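Local atomic coordinates of gamma-glutamyltranspeptidase (Klebsiella pneumoniae subsp. pneumoniae, PDB entry 5HFT), a protein that converts oxamate to oxalate in the uric acid degradation pathway and belongs to the gamma-glutamyltransferase family. Residues S15-Y21 / L64-A68. Numbering follows the deposited sequence.
Sequences SFIQSIY and LNPAA
In the layered beta core of this gamma-glutamyltransferase-family protein, strand 13-19 of one sheet packs on the entry to strand 67-71 of another. Residues of both segments also pair in an antiparallel ladder with a neighbouring chain. Ile17 packs on Leu64. Their side chains cross at about a right angle, with Ile17 CG2 3.6 Å from Leu64 CD1. CG1 of Ile17 lies beside the backbone N and anti to the carbonyl carbon (chi1 -65°). Ile17 CD1 rests on the Asn65-Pro66 peptide link, 3.6 Å from Pro66 N, and stays close to Leu64 CB. Leu64 CD1 also touches Ser19 CB at 3.8 Å and Tyr21 CE1 at 4.0 Å, approaching the ring obliquely. At the other end, Pro66 CB packs against Ser15 O. Ser15 OG is hydrogen-bonded to Trp3 NE1 and Tyr79 O, so this buried hydroxyl is satisfied by both sheets. Ser19 OG accepts from Tyr21 N at 2.6 Å, forming an ST turn. It also makes a weak hydrogen bond to Thr1 OG1, the inferred nucleophile. No hydrogen bond joins the two segments. The contact is largely apolar, and through it Leu64 touches CB of Ser19, a residue inferred to be important for catalysis.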
ATOM      1  N   SER C  15      -3.602   5.530  -6.984  1.00 28.46           N
ATOM      2  CA  SER C  15      -2.805   5.525  -5.767  1.00 29.08           C
ATOM      3  C   SER C  15      -3.067   4.213  -5.020  1.00 34.37           C
ATOM      4  O   SER C  15      -4.227   3.873  -4.757  1.00 28.68           O
ATOM      5  CB  SER C  15      -3.117   6.733  -4.903  1.00 26.40           C
ATOM      6  OG  SER C  15      -2.350   6.680  -3.722  1.00 33.81           O
ATOM      7  N   PHE C  16      -1.988   3.474  -4.679  1.00 33.98           N
ATOM      8  CA  PHE C  16      -2.063   2.064  -4.277  1.00 33.56           C
ATOM      9  C   PHE C  16      -1.205   1.758  -3.051  1.00 32.25           C
ATOM     10  O   PHE C  16      -0.084   2.254  -2.936  1.00 34.75           O
ATOM     11  CB  PHE C  16      -1.628   1.187  -5.457  1.00 35.67           C
ATOM     12  CG  PHE C  16      -1.596  -0.281  -5.163  1.00 32.50           C
ATOM     13  CD1 PHE C  16      -2.714  -0.933  -4.698  1.00 36.07           C
ATOM     14  CD2 PHE C  16      -0.463  -1.029  -5.430  1.00 35.23           C
ATOM     15  CE1 PHE C  16      -2.678  -2.299  -4.449  1.00 38.24           C
ATOM     16  CE2 PHE C  16      -0.429  -2.395  -5.201  1.00 31.93           C
ATOM     17  CZ  PHE C  16      -1.527  -3.026  -4.713  1.00 33.37           C
ATOM     18  N   ILE C  17      -1.752   0.970  -2.114  1.00 38.58           N
ATOM     19  CA  ILE C  17      -1.028   0.441  -0.949  1.00 36.54           C
ATOM     20  C   ILE C  17      -1.146  -1.082  -0.933  1.00 33.31           C
ATOM     21  O   ILE C  17      -2.225  -1.637  -1.157  1.00 32.55           O
ATOM     22  CB  ILE C  17      -1.551   1.021   0.387  1.00 39.69           C
ATOM     23  CG1 ILE C  17      -1.300   2.535   0.492  1.00 35.40           C
ATOM     24  CG2 ILE C  17      -0.941   0.290   1.581  1.00 34.05           C
ATOM     25  CD1 ILE C  17      -1.542   3.088   1.892  1.00 29.54           C
ATOM     26  N   GLN C  18      -0.035  -1.751  -0.639  1.00 38.73           N
ATOM     27  CA  GLN C  18       0.079  -3.202  -0.604  1.00 30.32           C
ATOM     28  C   GLN C  18       0.969  -3.541   0.578  1.00 35.27           C
ATOM     29  O   GLN C  18       1.937  -2.817   0.831  1.00 36.65           O
ATOM     30  CB  GLN C  18       0.659  -3.717  -1.924  1.00 33.79           C
ATOM     31  CG  GLN C  18       0.977  -5.185  -1.979  1.00 33.56           C
ATOM     32  CD  GLN C  18       1.171  -5.684  -3.393  1.00 29.55           C
ATOM     33  OE1 GLN C  18       0.201  -5.977  -4.110  1.00 30.83           O
ATOM     34  NE2 GLN C  18       2.424  -5.810  -3.801  1.00 32.14           N
ATOM     35  N   SER C  19       0.640  -4.606   1.322  1.00 34.79           N
ATOM     36  CA  SER C  19       1.323  -4.789   2.600  1.00 30.59           C
ATOM     37  C   SER C  19       1.102  -6.174   3.189  1.00 39.95           C
ATOM     38  O   SER C  19       0.086  -6.830   2.930  1.00 41.62           O
ATOM     39  CB  SER C  19       0.850  -3.751   3.618  1.00 30.60           C
ATOM     40  OG  SER C  19       1.384  -4.027   4.889  1.00 32.21           O
ATOM     41  N   ILE C  20       2.063  -6.591   4.014  1.00 37.47           N
ATOM     42  CA  ILE C  20       1.889  -7.690   4.945  1.00 35.81           C
ATOM     43  C   ILE C  20       2.050  -7.221   6.393  1.00 35.30           C
ATOM     44  O   ILE C  20       2.285  -8.014   7.260  1.00 33.91           O
ATOM     45  CB  ILE C  20       2.813  -8.868   4.602  1.00 36.62           C
ATOM     46  CG1 ILE C  20       4.288  -8.440   4.625  1.00 42.54           C
ATOM     47  CG2 ILE C  20       2.421  -9.439   3.250  1.00 38.25           C
ATOM     48  CD1 ILE C  20       5.251  -9.498   4.074  1.00 28.89           C
ATOM     49  N   TYR C  21       1.984  -5.909   6.631  1.00 37.86           N
ATOM     50  CA  TYR C  21       1.747  -5.319   7.949  1.00 34.69           C
ATOM     51  C   TYR C  21       2.956  -5.381   8.875  1.00 33.24           C
ATOM     52  O   TYR C  21       3.177  -4.477   9.692  1.00 36.04           O
ATOM     53  CB  TYR C  21       0.522  -5.974   8.605  1.00 30.87           C
ATOM     54  CG  TYR C  21      -0.731  -5.627   7.853  1.00 33.26           C
ATOM     55  CD1 TYR C  21      -1.436  -4.456   8.137  1.00 29.87           C
ATOM     56  CD2 TYR C  21      -1.181  -6.430   6.819  1.00 35.18           C
ATOM     57  CE1 TYR C  21      -2.554  -4.114   7.430  1.00 28.87           C
ATOM     58  CE2 TYR C  21      -2.314  -6.093   6.104  1.00 37.76           C
ATOM     59  CZ  TYR C  21      -2.989  -4.932   6.407  1.00 34.43           C
ATOM     60  OH  TYR C  21      -4.116  -4.597   5.677  1.00 41.79           O
ATOM     61  N   LEU C  64      -5.465   0.710   5.818  1.00 39.07           N
ATOM     62  CA  LEU C  64      -4.401   1.561   5.268  1.00 30.43           C
ATOM     63  C   LEU C  64      -4.977   2.628   4.332  1.00 39.83           C
ATOM     64  O   LEU C  64      -5.999   2.403   3.698  1.00 40.97           O
ATOM     65  CB  LEU C  64      -3.378   0.702   4.554  1.00 27.00           C
ATOM     66  CG  LEU C  64      -2.665  -0.276   5.486  1.00 25.83           C
ATOM     67  CD1 LEU C  64      -1.783  -1.222   4.729  1.00 23.77           C
ATOM     68  CD2 LEU C  64      -1.856   0.493   6.499  1.00 20.86           C
ATOM     69  N   ASN C  65      -4.267   3.755   4.185  1.00 39.95           N
ATOM     70  CA  ASN C  65      -4.833   5.002   3.679  1.00 36.46           C
ATOM     71  C   ASN C  65      -4.139   5.471   2.404  1.00 37.98           C
ATOM     72  O   ASN C  65      -3.288   6.373   2.452  1.00 41.54           O
ATOM     73  CB  ASN C  65      -4.733   6.069   4.771  1.00 41.54           C
ATOM     74  CG  ASN C  65      -5.470   7.366   4.416  1.00 45.14           C
ATOM     75  OD1 ASN C  65      -5.605   7.708   3.237  1.00 40.64           O
ATOM     76  ND2 ASN C  65      -5.942   8.099   5.447  1.00 38.82           N
ATOM     77  N   PRO C  66      -4.525   4.945   1.240  1.00 33.87           N
ATOM     78  CA  PRO C  66      -4.187   5.617  -0.018  1.00 33.29           C
ATOM     79  C   PRO C  66      -4.865   6.975  -0.064  1.00 38.01           C
ATOM     80  O   PRO C  66      -5.954   7.147   0.485  1.00 38.59           O
ATOM     81  CB  PRO C  66      -4.760   4.683  -1.093  1.00 31.24           C
ATOM     82  CG  PRO C  66      -5.048   3.428  -0.412  1.00 35.25           C
ATOM     83  CD  PRO C  66      -5.335   3.744   1.010  1.00 34.24           C
ATOM     84  N   ALA C  67      -4.225   7.946  -0.732  1.00 33.26           N
ATOM     85  CA  ALA C  67      -4.774   9.297  -0.811  1.00 34.09           C
ATOM     86  C   ALA C  67      -4.697   9.831  -2.237  1.00 32.69           C
ATOM     87  O   ALA C  67      -3.864   9.400  -3.043  1.00 29.46           O
ATOM     88  CB  ALA C  67      -4.071  10.251   0.152  1.00 30.97           C
ATOM     89  N   ALA C  68      -5.601  10.765  -2.540  1.00 36.98           N
ATOM     90  CA  ALA C  68      -5.714  11.409  -3.851  1.00 39.89           C
ATOM     91  C   ALA C  68      -6.472  12.714  -3.698  1.00 33.00           C
ATOM     92  O   ALA C  68      -7.312  12.842  -2.808  1.00 37.17           O
ATOM     93  CB  ALA C  68      -6.436  10.531  -4.872  1.00 39.10           C
TER